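Local atomic coordinates of Cow rumen GH26 endo-mannanase (Metagenome, PDB entry 6UEH), a protein that probably hydrolyses internal beta-1,4-mannosidic bonds of mannans such as galactomannan, using a family 26 glycoside hydrolase domain joined to a calcium-binding accessory domain. Residues A[39-44]-A[95-100]; A[114-119]-A[123-128]; A[10-15]-A[49-54]. All coordinates share one frame; numbering follows the deposited sequence.

Contact 1: residues A[39-44]-A[95-100]. With CA (calcium ion), chain B.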
loop_
_atom_site.group_PDB
_atom_site.type_symbol
_atom_site.label_atom_id
_atom_site.label_comp_id
_atom_site.label_asym_id
_atom_site.label_seq_id
_atom_site.Cartn_x
_atom_site.Cartn_y
_atom_site.Cartn_z
ATOM N N LYS A 39 14.451 39.914 -8.304
ATOM C CA LYS A 39 14.184 41.145 -7.565
ATOM C C LYS A 39 13.671 40.888 -6.152
ATOM O O LYS A 39 13.609 41.802 -5.332
ATOM C CB LYS A 39 13.182 42.011 -8.330
ATOM C CG LYS A 39 13.700 42.514 -9.668
ATOM C CD LYS A 39 12.666 43.375 -10.374
ATOM C CE LYS A 39 13.219 43.944 -11.672
ATOM N NZ LYS A 39 12.211 44.775 -12.389
ATOM N N GLY A 40 13.300 39.645 -5.868
ATOM C CA GLY A 40 12.810 39.299 -4.546
ATOM C C GLY A 40 12.160 37.933 -4.488
ATOM O O GLY A 40 12.674 36.965 -5.045
ATOM N N PHE A 41 11.024 37.850 -3.805
ATOM C CA PHE A 41 10.307 36.587 -3.703
ATOM C C PHE A 41 8.805 36.797 -3.561
ATOM O O PHE A 41 8.338 37.918 -3.355
ATOM C CB PHE A 41 10.836 35.763 -2.524
ATOM C CG PHE A 41 10.705 36.447 -1.186
ATOM C CD1 PHE A 41 9.569 36.272 -0.408
ATOM C CD2 PHE A 41 11.726 37.250 -0.701
ATOM C CE1 PHE A 41 9.450 36.894 0.820
ATOM C CE2 PHE A 41 11.615 37.872 0.532
ATOM C CZ PHE A 41 10.475 37.695 1.294
ATOM N N ALA A 42 8.055 35.708 -3.682
ATOM C CA ALA A 42 6.620 35.738 -3.454
ATOM C C ALA A 42 6.318 35.348 -2.013
ATOM O O ALA A 42 6.830 34.347 -1.512
ATOM C CB ALA A 42 5.900 34.805 -4.427
ATOM N N TYR A 43 5.500 36.153 -1.344
ATOM C CA TYR A 43 5.052 35.839 0.004
ATOM C C TYR A 43 3.617 35.342 -0.075
ATOM O O TYR A 43 2.677 36.131 -0.152
ATOM C CB TYR A 43 5.159 37.062 0.920
ATOM C CG TYR A 43 4.815 36.808 2.378
ATOM C CD1 TYR A 43 4.904 35.534 2.935
ATOM C CD2 TYR A 43 4.398 37.850 3.197
ATOM C CE1 TYR A 43 4.587 35.313 4.270
ATOM C CE2 TYR A 43 4.083 37.641 4.524
ATOM C CZ TYR A 43 4.175 36.373 5.057
ATOM O OH TYR A 43 3.856 36.179 6.382
ATOM N N LEU A 44 3.466 34.023 -0.089
ATOM C CA LEU A 44 2.157 33.386 -0.131
ATOM C C LEU A 44 1.482 33.508 1.224
ATOM O O LEU A 44 1.927 32.893 2.182
ATOM C CB LEU A 44 2.300 31.912 -0.525
ATOM C CG LEU A 44 1.087 30.985 -0.416
ATOM C CD1 LEU A 44 0.106 31.259 -1.522
ATOM C CD2 LEU A 44 1.513 29.523 -0.441
ATOM N N ASP A 95 14.627 29.317 7.826
ATOM C CA ASP A 95 14.882 30.749 7.960
ATOM C C ASP A 95 15.870 31.228 6.897
ATOM O O ASP A 95 16.255 32.398 6.864
ATOM C CB ASP A 95 15.397 31.077 9.367
ATOM C CG ASP A 95 16.800 30.550 9.628
ATOM O OD1 ASP A 95 17.285 29.676 8.878
ATOM O OD2 ASP A 95 17.418 31.009 10.612
ATOM N N THR A 96 16.268 30.296 6.039
ATOM C CA THR A 96 17.194 30.549 4.942
ATOM C C THR A 96 16.628 29.867 3.702
ATOM O O THR A 96 15.920 28.867 3.820
ATOM C CB THR A 96 18.606 30.011 5.256
ATOM O OG1 THR A 96 19.006 30.452 6.558
ATOM C CG2 THR A 96 19.620 30.493 4.232
ATOM N N TRP A 97 16.916 30.407 2.521
ATOM C CA TRP A 97 16.401 29.829 1.282
ATOM C C TRP A 97 16.837 28.373 1.133
ATOM O O TRP A 97 18.024 28.057 1.201
ATOM C CB TRP A 97 16.851 30.648 0.073
ATOM C CG TRP A 97 16.272 32.020 0.057
ATOM C CD1 TRP A 97 16.951 33.200 0.153
ATOM C CD2 TRP A 97 14.883 32.362 -0.042
ATOM N NE1 TRP A 97 16.071 34.256 0.112
ATOM C CE2 TRP A 97 14.796 33.768 -0.006
ATOM C CE3 TRP A 97 13.705 31.613 -0.160
ATOM C CZ2 TRP A 97 13.577 34.441 -0.086
ATOM C CZ3 TRP A 97 12.496 32.285 -0.236
ATOM C CH2 TRP A 97 12.442 33.683 -0.197
ATOM N N THR A 98 15.858 27.496 0.936
ATOM C CA THR A 98 16.098 26.058 0.915
ATOM C C THR A 98 15.300 25.384 -0.200
ATOM O O THR A 98 14.117 25.667 -0.380
ATOM C CB THR A 98 15.718 25.415 2.267
ATOM O OG1 THR A 98 16.284 26.178 3.343
ATOM C CG2 THR A 98 16.216 23.976 2.344
ATOM N N ASP A 99 15.947 24.499 -0.953
ATOM C CA ASP A 99 15.233 23.707 -1.949
ATOM C C ASP A 99 14.292 22.725 -1.266
ATOM O O ASP A 99 14.701 21.991 -0.367
ATOM C CB ASP A 99 16.204 22.949 -2.854
ATOM C CG ASP A 99 16.758 23.810 -3.967
ATOM O OD1 ASP A 99 16.103 24.810 -4.326
ATOM O OD2 ASP A 99 17.844 23.482 -4.487
ATOM N N PHE A 100 13.033 22.716 -1.689
ATOM C CA PHE A 100 12.065 21.765 -1.160
ATOM C C PHE A 100 11.457 20.936 -2.286
ATOM O O PHE A 100 11.111 21.466 -3.339
ATOM C CB PHE A 100 10.961 22.479 -0.376
ATOM C CG PHE A 100 10.044 21.541 0.357
ATOM C CD1 PHE A 100 10.373 21.078 1.620
ATOM C CD2 PHE A 100 8.862 21.109 -0.223
ATOM C CE1 PHE A 100 9.540 20.207 2.295
ATOM C CE2 PHE A 100 8.023 20.236 0.446
ATOM C CZ PHE A 100 8.362 19.786 1.707
HETATM CA CA CA B . 12.975 35.385 -6.835
#
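The six-membered ring of Trp97 comes edge-on over one face of the Phe41 ring. CH2 and CZ2 form the touching edge of the indole. CH2 lies 3.4 Å from Phe41 CG, and CZ2 lies 3.4 Å from Phe41 CD2. The pair is an offset edge-to-face stack, with the planes at 65° and the centroids 5.1 Å apart. The offset is toward the root of Phe41, where CB also comes within 3.5 Å of Trp97 CH2. The side chains approach nearly perpendicular to each other. Phe41 CG sits between its backbone N and carbonyl carbon. This chi1 of 60° directs the ring toward Trp97, and a chi2 of 91° presents its face to the indole edge.

Both segments belong to the accessory domain, a CBM6-type beta-sandwich. Strands 42-44 and 97-107 are not neighbours in their five-stranded sheet. Strands 123-132 and 59-69 lie between them, and the aromatic pair reaches across on the side of Glu124 and Ala68. Phe41 packs on Glu124, while Trp97 packs on Asp126, Lys66 and Ala68. With an alanine in place of Phe41, the CZ2-CH2 edge of Trp97 would probably lose the ring face it packs against, and a gap would open beside the indole.

Just before Phe41, Gly40 O binds the calcium ion at 2.4 Å, so the aromatic contact lies next to the metal site. Glu13, Glu15, Ser37 and Asp126 supply the other protein ligands. On the Trp97 side, two hydroxyl bonds brace the turn of the chain at Asp95 and Thr96. Thr98 OG1 donates to Thr96 O at 2.8 Å, from above the carbonyl plane. Thr96 OG1 reaches Asp95 OD1 at 3.0 Å, well above the carboxylate plane.

Contact 2: residues A[114-119]-A[123-128]. With CA (calcium ion), chain B.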
loop_
_atom_site.group_PDB
_atom_site.type_symbol
_atom_site.label_atom_id
_atom_site.label_comp_id
_atom_site.label_asym_id
_atom_site.label_seq_id
_atom_site.Cartn_x
_atom_site.Cartn_y
_atom_site.Cartn_z
ATOM N N VAL A 114 -0.375 25.352 -12.444
ATOM C CA VAL A 114 0.315 24.912 -11.241
ATOM C C VAL A 114 0.202 25.993 -10.178
ATOM O O VAL A 114 0.659 27.118 -10.379
ATOM C CB VAL A 114 1.798 24.601 -11.512
ATOM C CG1 VAL A 114 2.457 24.036 -10.258
ATOM C CG2 VAL A 114 1.927 23.628 -12.678
ATOM N N SER A 115 -0.414 25.652 -9.051
ATOM C CA SER A 115 -0.661 26.633 -8.000
ATOM C C SER A 115 -0.070 26.227 -6.659
ATOM O O SER A 115 0.030 25.043 -6.339
ATOM C CB SER A 115 -2.165 26.865 -7.825
ATOM O OG SER A 115 -2.765 27.316 -9.024
ATOM N N PHE A 116 0.320 27.224 -5.877
ATOM C CA PHE A 116 0.516 27.025 -4.454
ATOM C C PHE A 116 -0.646 27.694 -3.745
ATOM O O PHE A 116 -0.820 28.908 -3.830
ATOM C CB PHE A 116 1.861 27.580 -3.988
ATOM C CG PHE A 116 3.032 26.781 -4.470
ATOM C CD1 PHE A 116 3.372 25.592 -3.849
ATOM C CD2 PHE A 116 3.783 27.206 -5.554
ATOM C CE1 PHE A 116 4.446 24.845 -4.295
ATOM C CE2 PHE A 116 4.855 26.466 -6.003
ATOM C CZ PHE A 116 5.189 25.284 -5.372
ATOM N N LYS A 117 -1.459 26.889 -3.070
ATOM C CA LYS A 117 -2.670 27.381 -2.429
ATOM C C LYS A 117 -2.406 27.744 -0.972
ATOM O O LYS A 117 -1.498 27.194 -0.346
ATOM C CB LYS A 117 -3.786 26.337 -2.533
ATOM C CG LYS A 117 -4.209 26.029 -3.965
ATOM C CD LYS A 117 -5.376 25.053 -4.012
ATOM C CE LYS A 117 -5.899 24.879 -5.433
ATOM N NZ LYS A 117 -7.071 23.955 -5.492
ATOM N N PRO A 118 -3.193 28.687 -0.431
ATOM C CA PRO A 118 -3.061 29.092 0.974
ATOM C C PRO A 118 -3.588 28.034 1.938
ATOM O O PRO A 118 -4.446 28.325 2.774
ATOM C CB PRO A 118 -3.908 30.366 1.049
ATOM C CG PRO A 118 -4.913 30.207 -0.038
ATOM C CD PRO A 118 -4.180 29.515 -1.148
ATOM N N ILE A 119 -3.086 26.812 1.806
ATOM C CA ILE A 119 -3.427 25.726 2.714
ATOM C C ILE A 119 -2.137 25.054 3.178
ATOM O O ILE A 119 -1.721 24.053 2.595
ATOM C CB ILE A 119 -4.346 24.678 2.040
ATOM C CG1 ILE A 119 -5.497 25.360 1.298
ATOM C CG2 ILE A 119 -4.877 23.681 3.065
ATOM C CD1 ILE A 119 -6.362 24.403 0.498
ATOM N N ALA A 123 4.213 31.093 3.625
ATOM C CA ALA A 123 5.545 30.603 3.309
ATOM C C ALA A 123 6.098 31.438 2.160
ATOM O O ALA A 123 5.345 32.103 1.448
ATOM C CB ALA A 123 5.513 29.130 2.944
ATOM N N GLU A 124 7.411 31.400 1.977
ATOM C CA GLU A 124 8.061 32.256 0.992
ATOM C C GLU A 124 8.580 31.434 -0.178
ATOM O O GLU A 124 9.102 30.336 0.009
ATOM C CB GLU A 124 9.202 33.047 1.641
ATOM C CG GLU A 124 8.759 33.988 2.763
ATOM C CD GLU A 124 8.378 33.257 4.039
ATOM O OE1 GLU A 124 9.212 32.484 4.557
ATOM O OE2 GLU A 124 7.239 33.444 4.523
ATOM N N PHE A 125 8.431 31.972 -1.385
ATOM C CA PHE A 125 8.861 31.283 -2.595
ATOM C C PHE A 125 9.758 32.185 -3.440
ATOM O O PHE A 125 9.325 33.234 -3.913
ATOM C CB PHE A 125 7.647 30.826 -3.410
ATOM C CG PHE A 125 6.784 29.827 -2.698
ATOM C CD1 PHE A 125 5.856 30.238 -1.755
ATOM C CD2 PHE A 125 6.897 28.474 -2.971
ATOM C CE1 PHE A 125 5.064 29.321 -1.096
ATOM C CE2 PHE A 125 6.104 27.552 -2.315
ATOM C CZ PHE A 125 5.184 27.977 -1.376
ATOM N N ASP A 126 11.011 31.772 -3.614
ATOM C CA ASP A 126 11.973 32.536 -4.404
ATOM C C ASP A 126 11.876 32.166 -5.879
ATOM O O ASP A 126 11.650 33.022 -6.731
ATOM C CB ASP A 126 13.395 32.296 -3.888
ATOM C CG ASP A 126 14.440 33.093 -4.650
ATOM O OD1 ASP A 126 14.086 34.125 -5.258
ATOM O OD2 ASP A 126 15.622 32.689 -4.633
ATOM N N THR A 127 12.067 30.882 -6.167
ATOM C CA THR A 127 11.913 30.352 -7.516
ATOM C C THR A 127 11.147 29.035 -7.478
ATOM O O THR A 127 11.052 28.391 -6.433
ATOM C CB THR A 127 13.271 30.108 -8.204
ATOM O OG1 THR A 127 14.039 29.183 -7.427
ATOM C CG2 THR A 127 14.053 31.410 -8.355
ATOM N N ILE A 128 10.601 28.643 -8.623
ATOM C CA ILE A 128 9.926 27.360 -8.765
ATOM C C ILE A 128 10.482 26.653 -9.998
ATOM O O ILE A 128 10.681 27.280 -11.038
ATOM C CB ILE A 128 8.400 27.530 -8.889
ATOM C CG1 ILE A 128 7.855 28.323 -7.697
ATOM C CG2 ILE A 128 7.715 26.174 -9.003
ATOM C CD1 ILE A 128 6.470 28.899 -7.925
HETATM CA CA CA B . 12.975 35.385 -6.835
#
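Phe116 meets Phe125 and Ile128 through carbon atoms alone. The three side chains share one first torsion, with the gamma carbon (CG1 in the isoleucine) beside the backbone N and opposite the carbonyl carbon. For Phe116 this is a chi1 of -71°, and it sends the ring across toward the segment 123-128. Phe125 CE2 stands over the centre of that ring, 3.6 Å above its plane. Phe116 CD1 and CE1 are both 3.7 Å from Phe125 CE2. The two planes are inclined at 35°, with centroids 4.5 Å apart, so the pair is oblique.

Ile128 takes the edge of the same ring. Its chain is extended at chi2 (162°), and this carries CD1 out to 3.5 Å from Phe116 CE2, near the ring plane. The isoleucine and the ring run alongside each other, pointing opposite ways.

The backbone turns a corner at Asp126, whose side chain serves the metal. OD1 and the backbone O of Asp126 bind the calcium ion at 2.3 Å and 2.7 Å.

Phe116 comes from the four-stranded sheet, and Phe125 and Ile128 from the five-stranded one. Leu44 and Phe102 also pack on Phe116. The contact is buried and wholly apolar, so the sheets are probably held together here by van der Waals packing and the exclusion of water.

Contact 3: residues A[10-15]-A[49-54]. With CA (calcium ion), chain B.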
loop_
_atom_site.group_PDB
_atom_site.type_symbol
_atom_site.label_atom_id
_atom_site.label_comp_id
_atom_site.label_asym_id
_atom_site.label_seq_id
_atom_site.Cartn_x
_atom_site.Cartn_y
_atom_site.Cartn_z
ATOM N N TYR A 10 12.286 23.885 -16.459
ATOM C CA TYR A 10 11.597 25.165 -16.479
ATOM C C TYR A 10 11.635 25.810 -15.102
ATOM O O TYR A 10 11.115 25.256 -14.138
ATOM C CB TYR A 10 10.154 24.974 -16.942
ATOM C CG TYR A 10 9.340 26.241 -17.003
ATOM C CD1 TYR A 10 9.597 27.208 -17.965
ATOM C CD2 TYR A 10 8.300 26.462 -16.112
ATOM C CE1 TYR A 10 8.851 28.365 -18.028
ATOM C CE2 TYR A 10 7.545 27.616 -16.170
ATOM C CZ TYR A 10 7.825 28.563 -17.132
ATOM O OH TYR A 10 7.077 29.716 -17.194
ATOM N N THR A 11 12.265 26.976 -15.014
ATOM C CA THR A 11 12.356 27.697 -13.753
ATOM C C THR A 11 11.785 29.102 -13.888
ATOM O O THR A 11 12.105 29.826 -14.830
ATOM C CB THR A 11 13.812 27.788 -13.253
ATOM O OG1 THR A 11 14.331 26.469 -13.046
ATOM C CG2 THR A 11 13.886 28.561 -11.945
ATOM N N ILE A 12 10.927 29.476 -12.948
ATOM C CA ILE A 12 10.404 30.833 -12.892
ATOM C C ILE A 12 10.706 31.501 -11.562
ATOM O O ILE A 12 10.834 30.833 -10.533
ATOM C CB ILE A 12 8.890 30.865 -13.095
ATOM C CG1 ILE A 12 8.216 29.903 -12.118
ATOM C CG2 ILE A 12 8.544 30.506 -14.513
ATOM C CD1 ILE A 12 6.768 30.177 -11.932
ATOM N N GLU A 13 10.816 32.824 -11.589
ATOM C CA GLU A 13 10.831 33.594 -10.358
ATOM C C GLU A 13 9.416 33.573 -9.800
ATOM O O GLU A 13 8.465 33.888 -10.511
ATOM C CB GLU A 13 11.308 35.026 -10.606
ATOM C CG GLU A 13 12.699 35.124 -11.212
ATOM C CD GLU A 13 13.799 34.756 -10.232
ATOM O OE1 GLU A 13 13.523 34.708 -9.015
ATOM O OE2 GLU A 13 14.943 34.514 -10.676
ATOM N N ALA A 14 9.267 33.180 -8.541
ATOM C CA ALA A 14 7.933 33.032 -7.969
ATOM C C ALA A 14 7.223 34.379 -7.883
ATOM O O ALA A 14 5.997 34.444 -7.954
ATOM C CB ALA A 14 8.005 32.381 -6.606
ATOM N N GLU A 15 7.999 35.453 -7.752
ATOM C CA GLU A 15 7.429 36.795 -7.696
ATOM C C GLU A 15 6.766 37.180 -9.020
ATOM O O GLU A 15 6.009 38.149 -9.081
ATOM C CB GLU A 15 8.497 37.830 -7.318
ATOM C CG GLU A 15 9.705 37.897 -8.253
ATOM C CD GLU A 15 10.846 36.997 -7.804
ATOM O OE1 GLU A 15 10.584 36.008 -7.089
ATOM O OE2 GLU A 15 12.009 37.287 -8.160
ATOM N N ILE A 49 -0.780 31.611 -5.545
ATOM C CA ILE A 49 0.063 32.078 -6.637
ATOM C C ILE A 49 0.156 30.945 -7.647
ATOM O O ILE A 49 0.094 29.771 -7.273
ATOM C CB ILE A 49 1.468 32.496 -6.160
ATOM C CG1 ILE A 49 2.204 31.308 -5.538
ATOM C CG2 ILE A 49 1.373 33.656 -5.172
ATOM C CD1 ILE A 49 3.630 31.621 -5.116
ATOM N N SER A 50 0.289 31.282 -8.925
ATOM C CA SER A 50 0.242 30.246 -9.947
ATOM C C SER A 50 0.995 30.595 -11.224
ATOM O O SER A 50 1.338 31.750 -11.469
ATOM C CB SER A 50 -1.214 29.927 -10.290
ATOM O OG SER A 50 -1.868 31.068 -10.818
ATOM N N PHE A 51 1.245 29.566 -12.026
ATOM C CA PHE A 51 1.840 29.714 -13.348
ATOM C C PHE A 51 1.382 28.559 -14.226
ATOM O O PHE A 51 0.864 27.557 -13.727
ATOM C CB PHE A 51 3.368 29.761 -13.266
ATOM C CG PHE A 51 3.995 28.487 -12.765
ATOM C CD1 PHE A 51 3.992 28.181 -11.412
ATOM C CD2 PHE A 51 4.612 27.609 -13.644
ATOM C CE1 PHE A 51 4.578 27.015 -10.947
ATOM C CE2 PHE A 51 5.198 26.442 -13.185
ATOM C CZ PHE A 51 5.180 26.143 -11.837
ATOM N N ASN A 52 1.571 28.700 -15.532
ATOM C CA ASN A 52 1.139 27.678 -16.471
ATOM C C ASN A 52 2.280 26.839 -17.029
ATOM O O ASN A 52 3.375 27.342 -17.287
ATOM C CB ASN A 52 0.372 28.318 -17.629
ATOM C CG ASN A 52 0.091 27.339 -18.750
ATOM O OD1 ASN A 52 -0.804 26.499 -18.647
ATOM N ND2 ASN A 52 0.861 27.437 -19.830
ATOM N N VAL A 53 2.009 25.549 -17.199
ATOM C CA VAL A 53 2.883 24.657 -17.946
ATOM C C VAL A 53 2.058 23.954 -19.015
ATOM O O VAL A 53 1.011 23.376 -18.719
ATOM C CB VAL A 53 3.558 23.605 -17.045
ATOM C CG1 VAL A 53 4.464 22.707 -17.877
ATOM C CG2 VAL A 53 4.348 24.278 -15.939
ATOM N N THR A 54 2.521 24.014 -20.259
ATOM C CA THR A 54 1.822 23.369 -21.364
ATOM C C THR A 54 2.643 22.205 -21.907
ATOM O O THR A 54 3.831 22.360 -22.201
ATOM C CB THR A 54 1.520 24.368 -22.497
ATOM O OG1 THR A 54 0.731 25.446 -21.984
ATOM C CG2 THR A 54 0.759 23.688 -23.626
HETATM CA CA CA B . 12.975 35.385 -6.835
#
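Ile12 and Phe51 make the tight part of this contact. The methyl CD1 of Ile12 sits over one face of the Phe51 ring as a CH-pi contact. It is 3.6 Å from the ring centroid and 24° off the ring normal. The methyl is shifted toward the rim, and CD1 comes to 3.4 Å from Phe51 CG. Ile12 places CG1 between its backbone N and carbonyl carbon (chi1 53°), and the chain then extends so that CD1 leads toward the ring.

The packing is looser at Tyr10. Its edge carbon CE2 lies 3.9 Å from Phe51 CD2, which is near the plane of the tyrosine ring. The two aromatic side chains lie alongside, headed in opposing senses. Tyr10 is partly exposed, and Asn52 beyond it is on the solvent side. The CB of Asn52 points away from the segment 10-15, and its amide turns along its own strand. Its ND2 donates a nearly straight bond of 2.9 Å to Thr54 OG1, which lies in the amide plane.

At the other end, Glu13, the last residue of strand 10-13, and Glu15, in the 3-10 turn that follows, reach the metal. Glu13 OE1 binds the calcium ion at 2.4 Å. Glu15 holds it with both carboxylate oxygens, OE1 and OE2, each at 2.5 Å. The ion probably offsets the repulsion between these two acidic groups.

The strands 10-13 and 49-54 face each other across the beta-sandwich, with their axes 9.8 Å apart and 151° between their directions. Strand 10-13 pairs with strand 123-132 in the five-stranded sheet. Strand 49-55 is an outermost strand of the four-stranded sheet and pairs with strand 110-117. Ile128 and Val130 of strand 123-132, and Val114 of strand 110-117, pack around Phe51.

How the contacts relate
From the N terminus, strand 10-13 opens contact 3, and the chain returns to close it at 49-54. Before that return it passes 39-44, which opens contact 1. Contact 1 closes later at 95-100, so the two loops cross. Contact 2 follows in series, its segments parted by only three residues. Contacts 2 and 3 join the two sheets of the sandwich, while contact 1 ties separate strands of one sheet. Backbone bonds link them: Ala42 pairs with Phe125, and Phe116 with Ile49. Residues of all three contacts meet at the same calcium ion, which brings chain-distant segments of the accessory domain together.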